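Local coordinates for protein cystathionine beta-lyases/cystathionine gamma-synthases (Corynebacterium glutamicum, PDB 5X5H) that probably catalyses the pyridoxal-phosphate-dependent replacement of the succinate of O-succinyl-L-homoserine by L-cysteine, yielding cystathionine in methionine biosynthesis, at residues A[8-13]-A[253-258]; A[150-153]-A[158-161]; A[160-165]-A[174-179]; A[181-186]-A[297-302]; A[189-192]-A[197-200]. One frame throughout, in Å; residues are numbered along the deposited sequence.

In the fold
Contacts 2, 3 and 5 are buried in the cofactor-binding domain with its seven-stranded sheet; contact 1 is also buried but lies farther out, where two helices meet beside a second subunit, and contact 4 is only partly buried, with K300 exposed. Contacts 2 and 3 share T160 and D161, while contacts 3 and 5 pack different elements on neighbouring strands, 175-179 and 197-201, joined by backbone bonds between V178 and the pair A197 and L199. Chemistry follows position: contacts 3 and 5 rest on apolar side chains, contact 1 likewise apart from a serine hydroxyl set against a methyl, contact 2 on hydrogen bonds and a water, and contact 4 adds a weak lysine-tyrosine bond.

Contact 1: residues A[8-13]-A[253-258]; sequences QGFSTA and TLAVRM
F10 lays the far end of its ring against L254, with CZ 3.9 Å from L254 CD2. The methyl lies at the ring edge and near its plane, so the ring meets it rim-on. Having CG anti to the backbone N (chi1 -173°) carries the phenyl out from the first turn of helix 10-16 to the start of helix 254-273. A255 serves the other half of the contact: its CB is 4.3 Å from F10 CD1, in an oblique position. The same methyl is 3.3 Å from S11 OG, a close approach that fits the shortest CA separation of the two segments, 6.1 Å between S11 and A255. Both helices begin here, with G9 and T253 as N-cap residues. T253 OG1 takes the N-H of R257 NE at 3.0 Å, a bond lying in the guanidinium plane, which tethers the arginine to its own helix start. F10 also meets Y186 edge-to-face, and T12 and G9 bond D374 of the second subunit. The arrangement is a packing of two helix N-termini, joining the N-terminal helix to the long helix 254-273 at a subunit interface of this PLP-dependent trans-sulfuration enzyme.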
# COMPACT_ATOMS: atom_id res chain seq x y z
N GLN A 8 -8.58 14.22 27.64
CA GLN A 8 -8.14 12.78 27.44
C GLN A 8 -6.67 12.80 27.43
O GLN A 8 -6.06 13.82 27.07
CB GLN A 8 -8.59 12.17 26.15
CG GLN A 8 -10.11 12.11 25.93
CD GLN A 8 -10.84 11.10 26.82
OE1 GLN A 8 -11.36 11.49 27.88
NE2 GLN A 8 -11.03 9.86 26.35
N GLY A 9 -6.09 11.65 27.72
CA GLY A 9 -4.67 11.52 27.78
C GLY A 9 -3.98 11.40 26.41
O GLY A 9 -4.62 11.27 25.38
N PHE A 10 -2.67 11.54 26.44
CA PHE A 10 -1.86 11.54 25.20
C PHE A 10 -1.98 10.23 24.43
O PHE A 10 -2.14 10.29 23.20
CB PHE A 10 -0.38 11.75 25.57
CG PHE A 10 0.54 11.92 24.39
CD1 PHE A 10 0.98 10.89 23.64
CD2 PHE A 10 0.85 13.23 24.01
CE1 PHE A 10 1.79 11.16 22.50
CE2 PHE A 10 1.65 13.46 22.89
CZ PHE A 10 2.10 12.43 22.14
N SER A 11 -1.88 9.08 25.12
CA SER A 11 -2.04 7.80 24.45
C SER A 11 -3.42 7.60 23.89
O SER A 11 -3.58 7.19 22.69
CB SER A 11 -1.69 6.66 25.32
OG SER A 11 -0.31 6.64 25.65
N THR A 12 -4.44 8.05 24.59
CA THR A 12 -5.80 8.06 24.07
C THR A 12 -5.95 8.85 22.83
O THR A 12 -6.48 8.39 21.80
CB THR A 12 -6.76 8.49 25.14
OG1 THR A 12 -6.56 7.70 26.30
CG2 THR A 12 -8.27 8.34 24.69
N ALA A 13 -5.46 10.10 22.87
CA ALA A 13 -5.51 10.97 21.70
C ALA A 13 -4.78 10.48 20.49
O ALA A 13 -5.17 10.66 19.31
CB ALA A 13 -5.02 12.39 22.02
N THR A 253 1.51 4.29 18.52
CA THR A 253 2.43 3.72 19.52
C THR A 253 3.51 4.74 19.99
O THR A 253 4.44 4.32 20.65
CB THR A 253 3.13 2.45 19.00
OG1 THR A 253 3.83 2.68 17.77
CG2 THR A 253 2.12 1.35 18.84
N LEU A 254 3.33 6.02 19.71
CA LEU A 254 4.37 7.00 20.08
C LEU A 254 4.70 6.99 21.56
O LEU A 254 5.89 6.93 21.92
CB LEU A 254 4.01 8.39 19.59
CG LEU A 254 5.03 9.50 19.98
CD1 LEU A 254 6.41 9.27 19.41
CD2 LEU A 254 4.52 10.85 19.51
N ALA A 255 3.69 7.02 22.40
CA ALA A 255 4.00 7.05 23.84
C ALA A 255 4.75 5.86 24.26
O ALA A 255 5.75 5.91 25.01
CB ALA A 255 2.76 7.17 24.68
N VAL A 256 4.34 4.62 23.90
CA VAL A 256 5.01 3.40 24.33
C VAL A 256 6.41 3.28 23.73
O VAL A 256 7.33 2.77 24.34
CB VAL A 256 4.19 2.08 24.20
CG1 VAL A 256 2.97 2.19 25.16
CG2 VAL A 256 3.79 1.82 22.78
N ARG A 257 6.56 3.73 22.47
CA ARG A 257 7.88 3.76 21.88
C ARG A 257 8.76 4.74 22.63
O ARG A 257 9.89 4.35 22.98
CB ARG A 257 7.80 4.10 20.39
CG ARG A 257 7.23 2.96 19.54
CD ARG A 257 7.23 3.28 18.04
NE ARG A 257 6.29 4.31 17.63
CZ ARG A 257 6.50 5.55 17.33
NH1 ARG A 257 7.74 6.06 17.42
NH2 ARG A 257 5.54 6.35 16.93
N MET A 258 8.33 5.98 22.72
CA MET A 258 9.21 7.01 23.32
C MET A 258 9.59 6.65 24.75
O MET A 258 10.73 6.93 25.14
CB MET A 258 8.58 8.35 23.16
CG MET A 258 9.53 9.50 23.59
SD MET A 258 11.11 9.61 22.66
CE MET A 258 10.73 10.83 21.44

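Contact 2: residues A[150-153]-A[158-161]; sequences ETPT and GITD
T153 and G158 clasp each other with two hydrogen bonds, and this end of the contact is the tight one. G158 N donates to T153 OG1 at 2.8 Å, while T153 N returns a bond of 2.9 Å to G158 O, arriving in the carbonyl plane on a lone pair. T153 chi1 of 66° sets OG1 between its own N and carbonyl carbon, facing the glycine, and D105 also bonds that hydroxyl. P152, which follows a cis peptide bond, adds a CA-H...O contact of 3.2 Å to the same G158 O, so one carbonyl is approached by both a backbone N-H and a C-H. Alongside, P152 CG lies 3.9 Å from I159 CD1, the two side chains pointing the same way. These residues belong to the loop leading from strand 144-150 to helix 162-167, the first connection of a beta-alpha-beta unit, and E150 at its start belongs to the PLP pocket. Farther on, T151 carries its hydroxyl anti to the backbone N (chi1 -176°), where OG1 receives T160 N at 3.0 Å and a nearly straight 164°. Between T160 and E150 the segments part enough to hold a water instead of direct bonds. That water donates to E150 O at 2.8 Å, bonds T160 OG1, and gives only a weak bond to G158 O; T130 is a further partner of the T160 hydroxyl.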
# COMPACT_ATOMS: atom_id res chain seq x y z
N GLU A 150 15.31 25.01 17.32
CA GLU A 150 15.24 23.57 17.47
C GLU A 150 15.64 23.27 18.86
O GLU A 150 16.70 23.75 19.30
CB GLU A 150 16.24 22.81 16.67
CG GLU A 150 15.98 22.63 15.32
CD GLU A 150 17.08 21.86 14.62
OE1 GLU A 150 17.83 21.01 15.16
OE2 GLU A 150 17.14 22.05 13.42
N THR A 151 14.93 22.47 19.66
CA THR A 151 15.41 22.08 20.97
C THR A 151 14.84 20.72 21.36
O THR A 151 13.61 20.56 21.34
CB THR A 151 15.11 23.17 22.01
OG1 THR A 151 15.66 22.81 23.27
CG2 THR A 151 13.68 23.52 22.26
N PRO A 152 15.69 19.72 21.65
CA PRO A 152 17.13 19.74 21.54
C PRO A 152 17.57 19.87 20.12
O PRO A 152 16.88 19.38 19.19
CB PRO A 152 17.55 18.36 22.10
CG PRO A 152 16.35 17.88 22.94
CD PRO A 152 15.15 18.44 22.16
N THR A 153 18.72 20.48 19.91
CA THR A 153 19.24 20.64 18.55
C THR A 153 19.83 19.41 17.92
O THR A 153 20.27 18.45 18.64
CB THR A 153 20.35 21.74 18.46
OG1 THR A 153 21.50 21.29 19.22
CG2 THR A 153 19.91 23.03 19.00
N GLY A 158 21.64 20.76 21.98
CA GLY A 158 21.54 22.01 22.70
C GLY A 158 20.15 22.39 23.08
O GLY A 158 19.17 22.04 22.34
N ILE A 159 19.93 23.08 24.17
CA ILE A 159 18.64 23.35 24.71
C ILE A 159 18.30 24.85 24.73
O ILE A 159 19.16 25.66 25.19
CB ILE A 159 18.47 22.82 26.16
CG1 ILE A 159 18.84 21.35 26.26
CG2 ILE A 159 17.14 23.18 26.83
CD1 ILE A 159 17.89 20.46 25.43
N THR A 160 17.16 25.25 24.27
CA THR A 160 16.70 26.63 24.31
C THR A 160 15.55 26.74 25.21
O THR A 160 14.60 25.91 25.15
CB THR A 160 16.26 27.04 22.89
OG1 THR A 160 17.40 27.07 22.05
CG2 THR A 160 15.68 28.44 22.83
N ASP A 161 15.44 27.82 26.01
CA ASP A 161 14.35 28.09 26.87
C ASP A 161 13.21 28.70 26.05
O ASP A 161 13.23 29.88 25.69
CB ASP A 161 14.81 29.08 27.99
CG ASP A 161 13.79 29.29 29.04
OD1 ASP A 161 12.57 29.27 28.83
OD2 ASP A 161 14.26 29.62 30.23
O HOH W 1 18.38 24.70 21.28

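Contact 3: residues A[160-165]-A[174-179]; sequences TDIEAV and AKLVVD. With PLP (pyridoxal-5'-phosphate), chain B.
I162 presses its CG2 methyl into the hollow between L176 and V178, lying 4.1 Å from V178 CG2 and equally far from L176 CD2. This is the helix-on-sheet packing of a beta-alpha-beta crossover, in which helix 162-167 links strands 144-150 and 175-179 and covers the latter. The matching bump on the strand is L176, whose side chain runs at about a right angle to those of I162 and V165. Its fork reaches both: CD2 comes up beneath the I162 backbone, 3.8 Å from I162 O, and CD1 meets V165 CG1 at 3.9 Å. With CG anti to the backbone N (chi1 172°), the leucine leans into the first helical turn, so I162 and V165, three residues apart, share it. V178, two residues on and facing the same side of the sheet, closes the hollow that receives the isoleucine methyl. The helix start is fixed by D161, an N-cap whose OD1 accepts A164 N at 3.1 Å from above the carboxylate plane, while K297 holds OD2 in a salt bridge. The strand ends at D179 in the cofactor pocket, bonded to T181 through OD1 and bringing OD2 to 2.7 Å from PLP N1.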
# COMPACT_ATOMS: atom_id res chain seq x y z
N THR A 160 17.16 25.25 24.27
CA THR A 160 16.70 26.63 24.31
C THR A 160 15.55 26.74 25.21
O THR A 160 14.60 25.91 25.15
CB THR A 160 16.26 27.04 22.89
OG1 THR A 160 17.40 27.07 22.05
CG2 THR A 160 15.68 28.44 22.83
N ASP A 161 15.44 27.82 26.01
CA ASP A 161 14.35 28.09 26.87
C ASP A 161 13.21 28.70 26.05
O ASP A 161 13.23 29.88 25.69
CB ASP A 161 14.81 29.08 27.99
CG ASP A 161 13.79 29.29 29.04
OD1 ASP A 161 12.57 29.27 28.83
OD2 ASP A 161 14.26 29.62 30.23
N ILE A 162 12.25 27.81 25.71
CA ILE A 162 11.20 28.25 24.75
C ILE A 162 10.39 29.46 25.29
O ILE A 162 10.15 30.40 24.54
CB ILE A 162 10.27 27.07 24.42
CG1 ILE A 162 11.02 25.98 23.68
CG2 ILE A 162 9.12 27.52 23.52
CD1 ILE A 162 10.36 24.62 23.70
N GLU A 163 9.98 29.40 26.54
CA GLU A 163 9.12 30.43 27.15
C GLU A 163 9.91 31.74 27.14
O GLU A 163 9.37 32.80 26.84
CB GLU A 163 8.69 30.00 28.55
CG GLU A 163 7.71 31.00 29.16
CD GLU A 163 7.24 30.59 30.54
OE1 GLU A 163 7.47 29.44 30.98
OE2 GLU A 163 6.57 31.41 31.16
N ALA A 164 11.20 31.68 27.49
CA ALA A 164 11.96 32.87 27.52
C ALA A 164 12.15 33.54 26.17
O ALA A 164 12.07 34.75 26.05
CB ALA A 164 13.32 32.64 28.12
N VAL A 165 12.42 32.76 25.11
CA VAL A 165 12.51 33.27 23.82
C VAL A 165 11.18 33.76 23.30
O VAL A 165 11.17 34.80 22.67
CB VAL A 165 13.19 32.22 22.85
CG1 VAL A 165 13.04 32.62 21.43
CG2 VAL A 165 14.63 31.93 23.30
N ALA A 174 7.98 39.59 15.21
CA ALA A 174 8.66 38.27 15.04
C ALA A 174 7.72 37.19 15.56
O ALA A 174 7.07 37.36 16.55
CB ALA A 174 9.97 38.22 15.74
N LYS A 175 7.72 36.06 14.86
CA LYS A 175 7.09 34.84 15.37
C LYS A 175 8.15 33.80 15.77
O LYS A 175 9.13 33.71 15.02
CB LYS A 175 6.12 34.26 14.34
CG LYS A 175 4.87 35.19 14.10
CD LYS A 175 3.93 34.48 13.14
CE LYS A 175 2.82 35.43 12.63
NZ LYS A 175 2.18 36.10 13.74
N LEU A 176 7.92 33.08 16.82
CA LEU A 176 8.75 31.96 17.24
C LEU A 176 8.17 30.67 16.67
O LEU A 176 7.00 30.33 17.01
CB LEU A 176 8.85 31.87 18.72
CG LEU A 176 9.51 30.67 19.35
CD1 LEU A 176 10.96 30.51 18.84
CD2 LEU A 176 9.34 30.65 20.85
N VAL A 177 8.99 29.96 15.92
CA VAL A 177 8.66 28.61 15.45
C VAL A 177 9.67 27.67 16.08
O VAL A 177 10.86 27.88 16.05
CB VAL A 177 8.63 28.46 13.98
CG1 VAL A 177 8.42 26.97 13.56
CG2 VAL A 177 7.61 29.44 13.37
N VAL A 178 9.11 26.59 16.70
CA VAL A 178 9.94 25.52 17.29
C VAL A 178 9.85 24.28 16.39
O VAL A 178 8.72 23.79 16.14
CB VAL A 178 9.63 25.20 18.74
CG1 VAL A 178 10.38 24.07 19.23
CG2 VAL A 178 9.85 26.46 19.62
N ASP A 179 10.98 23.79 15.97
CA ASP A 179 11.10 22.46 15.32
C ASP A 179 11.21 21.46 16.47
O ASP A 179 12.23 21.41 17.17
CB ASP A 179 12.26 22.46 14.38
CG ASP A 179 12.53 21.10 13.73
OD1 ASP A 179 12.01 20.06 14.23
OD2 ASP A 179 13.37 21.09 12.75
N1 PLP B . 14.29 18.95 11.38
C2 PLP B . 14.99 18.08 12.07
C2A PLP B . 15.29 18.42 13.49
C3 PLP B . 15.25 16.86 11.54
O3 PLP B . 15.96 15.89 12.22
C4 PLP B . 14.87 16.53 10.23
C4A PLP B . 15.20 15.20 9.68
C5 PLP B . 14.27 17.53 9.44
C6 PLP B . 13.99 18.72 10.08
C5A PLP B . 13.91 17.36 7.96
O4P PLP B . 12.77 16.45 7.79
P PLP B . 12.66 15.55 6.49
O1P PLP B . 13.90 14.68 6.43
O2P PLP B . 11.36 14.83 6.81
O3P PLP B . 12.51 16.48 5.28

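Contact 4: residues A[181-186]-A[297-302]; sequences TFASPY and KQMKRF. With PLP (pyridoxal-5'-phosphate), chain B.
A183 and M299 bring the two backbones within 7.6 Å of each other, CA to CA, at a point where both chains change course. T181 to A183 have helical torsions but lack the regular bonds; S184, with phi 71°, breaks the run, and M299 is the first residue to leave helix 292-298. The contact thus joins the cofactor-binding domain, of the aspartate-aminotransferase fold (fold type I), to the C-terminal part of the chain. S184 stabilises the bend as an ST turn: OG accepts Y186 N at 3.1 Å and donates to A183 O. Buried beside it, the bent M299 chain turns CE to 4.1 Å from A183 CB. Near the surface K300, extended throughout, runs across Y186 with its CD over one face of the ring. NZ reaches the phenol end, giving a weak bond of 3.2 Å to Y186 OH, whose stronger partner is D259. A255 and M258 of helix 254-273 are further neighbours of the tyrosine. The start of 181-186 lines the cofactor: T181, whose hydroxyl is also bonded to S201 N, brings CB to 3.9 Å from PLP C2A, and F182 offers its ring edge, CE1 lying 3.6 Å from PLP O3.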
# COMPACT_ATOMS: atom_id res chain seq x y z
N THR A 181 10.86 18.13 16.36
CA THR A 181 11.08 16.79 15.83
C THR A 181 11.68 15.88 16.88
O THR A 181 11.20 14.75 17.07
CB THR A 181 11.94 16.83 14.58
OG1 THR A 181 11.28 17.59 13.52
CG2 THR A 181 12.30 15.51 14.06
N PHE A 182 12.82 16.26 17.47
CA PHE A 182 13.56 15.36 18.41
C PHE A 182 12.80 15.08 19.67
O PHE A 182 12.75 13.88 20.08
CB PHE A 182 14.90 16.00 18.75
CG PHE A 182 15.97 15.71 17.83
CD1 PHE A 182 15.82 15.59 16.42
CD2 PHE A 182 17.30 15.66 18.31
CE1 PHE A 182 16.89 15.27 15.60
CE2 PHE A 182 18.35 15.37 17.50
CZ PHE A 182 18.19 15.16 16.16
N ALA A 183 12.09 16.07 20.22
CA ALA A 183 11.36 15.77 21.48
C ALA A 183 10.08 15.01 21.24
O ALA A 183 9.72 14.13 22.05
CB ALA A 183 10.98 17.06 22.16
N SER A 184 9.44 15.30 20.13
CA SER A 184 8.07 14.83 19.80
C SER A 184 7.07 15.51 20.67
O SER A 184 7.39 15.97 21.78
CB SER A 184 7.96 13.31 19.82
OG SER A 184 7.56 12.84 21.13
N PRO A 185 5.80 15.41 20.29
CA PRO A 185 4.80 15.98 21.14
C PRO A 185 4.61 15.30 22.48
O PRO A 185 4.09 15.87 23.43
CB PRO A 185 3.49 15.87 20.31
CG PRO A 185 3.91 15.66 18.90
CD PRO A 185 5.23 14.89 19.03
N TYR A 186 5.08 14.05 22.62
CA TYR A 186 4.98 13.30 23.87
C TYR A 186 5.87 13.89 24.95
O TYR A 186 5.56 13.84 26.13
CB TYR A 186 5.39 11.86 23.64
CG TYR A 186 5.25 10.98 24.86
CD1 TYR A 186 3.99 10.86 25.47
CD2 TYR A 186 6.29 10.29 25.39
CE1 TYR A 186 3.82 10.01 26.57
CE2 TYR A 186 6.14 9.48 26.48
CZ TYR A 186 4.90 9.31 27.00
OH TYR A 186 4.77 8.45 28.15
N LYS A 297 12.64 21.45 32.93
CA LYS A 297 11.39 22.21 33.09
C LYS A 297 10.45 22.06 31.94
O LYS A 297 9.25 22.03 32.16
CB LYS A 297 11.56 23.67 33.48
CG LYS A 297 12.32 24.56 32.59
CD LYS A 297 12.21 26.03 33.07
CE LYS A 297 12.56 27.01 31.97
NZ LYS A 297 13.26 28.23 32.48
N GLN A 298 10.96 21.91 30.72
CA GLN A 298 10.08 22.00 29.56
C GLN A 298 9.92 20.64 28.89
O GLN A 298 9.05 20.56 27.98
CB GLN A 298 10.58 23.04 28.58
CG GLN A 298 11.84 22.82 27.88
CD GLN A 298 12.37 24.00 27.05
OE1 GLN A 298 11.95 25.18 27.21
NE2 GLN A 298 13.33 23.69 26.23
N MET A 299 10.65 19.58 29.25
CA MET A 299 10.57 18.28 28.63
C MET A 299 10.11 17.26 29.69
O MET A 299 10.63 17.25 30.85
CB MET A 299 11.88 17.81 28.11
CG MET A 299 12.55 18.73 27.07
SD MET A 299 14.10 18.15 26.40
CE MET A 299 13.49 16.73 25.43
N LYS A 300 9.19 16.32 29.34
CA LYS A 300 8.76 15.31 30.22
C LYS A 300 9.83 14.28 30.51
O LYS A 300 9.94 13.78 31.65
CB LYS A 300 7.55 14.57 29.61
CG LYS A 300 6.92 13.43 30.39
CD LYS A 300 5.81 12.67 29.66
CE LYS A 300 5.04 11.88 30.72
NZ LYS A 300 4.12 10.96 30.01
N ARG A 301 10.62 13.97 29.49
CA ARG A 301 11.77 13.10 29.57
C ARG A 301 12.79 13.69 28.59
O ARG A 301 12.51 14.59 27.87
CB ARG A 301 11.48 11.63 29.26
CG ARG A 301 10.35 11.13 30.16
CD ARG A 301 10.16 9.67 30.22
NE ARG A 301 11.39 9.00 30.68
CZ ARG A 301 11.59 7.74 30.52
NH1 ARG A 301 10.69 6.96 29.97
NH2 ARG A 301 12.72 7.23 30.92
N PHE A 302 13.97 13.09 28.51
CA PHE A 302 15.10 13.77 27.83
C PHE A 302 15.45 13.22 26.50
O PHE A 302 16.41 13.65 25.83
CB PHE A 302 16.31 13.71 28.80
CG PHE A 302 16.05 14.43 30.05
CD1 PHE A 302 16.06 15.78 30.10
CD2 PHE A 302 15.84 13.73 31.20
CE1 PHE A 302 15.90 16.50 31.32
CE2 PHE A 302 15.70 14.41 32.41
CZ PHE A 302 15.72 15.77 32.44
N1 PLP B . 14.29 18.95 11.38
C2 PLP B . 14.99 18.08 12.07
C2A PLP B . 15.29 18.42 13.49
C3 PLP B . 15.25 16.86 11.54
O3 PLP B . 15.96 15.89 12.22
C4 PLP B . 14.87 16.53 10.23
C4A PLP B . 15.20 15.20 9.68
C5 PLP B . 14.27 17.53 9.44
C6 PLP B . 13.99 18.72 10.08
C5A PLP B . 13.91 17.36 7.96
O4P PLP B . 12.77 16.45 7.79
P PLP B . 12.66 15.55 6.49
O1P PLP B . 13.90 14.68 6.43
O2P PLP B . 11.36 14.83 6.81
O3P PLP B . 12.51 16.48 5.28

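Contact 5: residues A[189-192]-A[197-200]; sequences QPLK and AVLH
V198 receives both P190 and L191, and the path to them starts at Q189. This residue points its CB away from the strand and instead closes the short turn: its carbonyl O accepts K192 N at 2.9 Å, the i to i+3 bond of a 3-10 turn. Its OE1 also takes K192 NZ at 2.9 Å, the ammonium standing above the amide carbonyl plane (46° out of it), while NE2 bonds L70 O. P190 comes next and faces the strand. The proline and valine side chains cross at about a right angle, with P190 CB 3.7 Å from V198 CG2 and both CG and CD also near that methyl. V178, on the adjacent strand, touches the proline too. L191 follows, and although its CB points neither toward the strand nor away from it, the branch beyond it turns inward: CD2 is 3.8 Å from V198 CG2 and 3.9 Å from A197 CA. A single valine methyl therefore sits in the corner made by a proline ring and a leucine branch. V198 places it there with CG1 anti to the backbone N (chi1 171°), which leaves CG2 beside that N and directed at the turn. The arrangement is that of a 3-10 turn packed on strand 197-201 of the central sheet of the PLP domain, next to the magnesium site that L191 forms with E71.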
# COMPACT_ATOMS: atom_id res chain seq x y z
N GLN A 189 5.72 20.40 24.41
CA GLN A 189 4.62 21.02 23.72
C GLN A 189 4.88 22.53 23.62
O GLN A 189 4.40 23.31 24.45
CB GLN A 189 3.28 20.68 24.38
CG GLN A 189 2.96 19.21 24.39
CD GLN A 189 1.75 18.85 25.19
OE1 GLN A 189 1.69 19.19 26.38
NE2 GLN A 189 0.84 18.07 24.61
N PRO A 190 5.67 22.93 22.64
CA PRO A 190 6.07 24.36 22.56
C PRO A 190 4.96 25.35 22.48
O PRO A 190 5.14 26.51 22.90
CB PRO A 190 6.97 24.43 21.34
CG PRO A 190 7.44 23.02 21.19
CD PRO A 190 6.31 22.10 21.65
N LEU A 191 3.81 25.03 21.92
CA LEU A 191 2.70 26.02 21.91
C LEU A 191 2.31 26.40 23.30
O LEU A 191 1.92 27.56 23.48
CB LEU A 191 1.50 25.54 21.10
CG LEU A 191 1.70 25.20 19.65
CD1 LEU A 191 0.42 24.55 19.12
CD2 LEU A 191 2.22 26.35 18.84
N LYS A 192 2.44 25.50 24.23
CA LYS A 192 2.02 25.78 25.66
C LYS A 192 3.05 26.71 26.31
O LYS A 192 2.77 27.29 27.41
CB LYS A 192 1.86 24.50 26.41
CG LYS A 192 0.78 23.59 25.74
CD LYS A 192 0.40 22.45 26.59
CE LYS A 192 -0.61 21.59 25.87
NZ LYS A 192 -0.88 20.45 26.78
N ALA A 197 4.08 28.62 16.21
CA ALA A 197 3.83 27.42 15.41
C ALA A 197 4.90 26.39 15.81
O ALA A 197 5.95 26.69 16.34
CB ALA A 197 3.85 27.71 13.93
N VAL A 198 4.58 25.13 15.48
CA VAL A 198 5.46 23.99 15.74
C VAL A 198 5.59 23.21 14.46
O VAL A 198 4.58 22.95 13.80
CB VAL A 198 5.00 23.09 16.90
CG1 VAL A 198 5.79 21.83 17.02
CG2 VAL A 198 5.06 23.88 18.20
N LEU A 199 6.82 22.81 14.14
CA LEU A 199 7.14 21.98 12.99
C LEU A 199 7.60 20.62 13.44
O LEU A 199 8.45 20.52 14.34
CB LEU A 199 8.21 22.69 12.19
CG LEU A 199 8.89 22.19 10.89
CD1 LEU A 199 9.75 20.98 11.09
CD2 LEU A 199 8.02 21.95 9.77
N HIS A 200 7.22 19.58 12.71
CA HIS A 200 7.75 18.27 12.80
C HIS A 200 8.19 17.68 11.49
O HIS A 200 7.45 17.75 10.52
CB HIS A 200 6.70 17.23 13.37
CG HIS A 200 6.43 17.44 14.79
ND1 HIS A 200 5.40 18.18 15.33
CD2 HIS A 200 7.20 17.03 15.81
CE1 HIS A 200 5.57 18.16 16.66
NE2 HIS A 200 6.67 17.47 16.93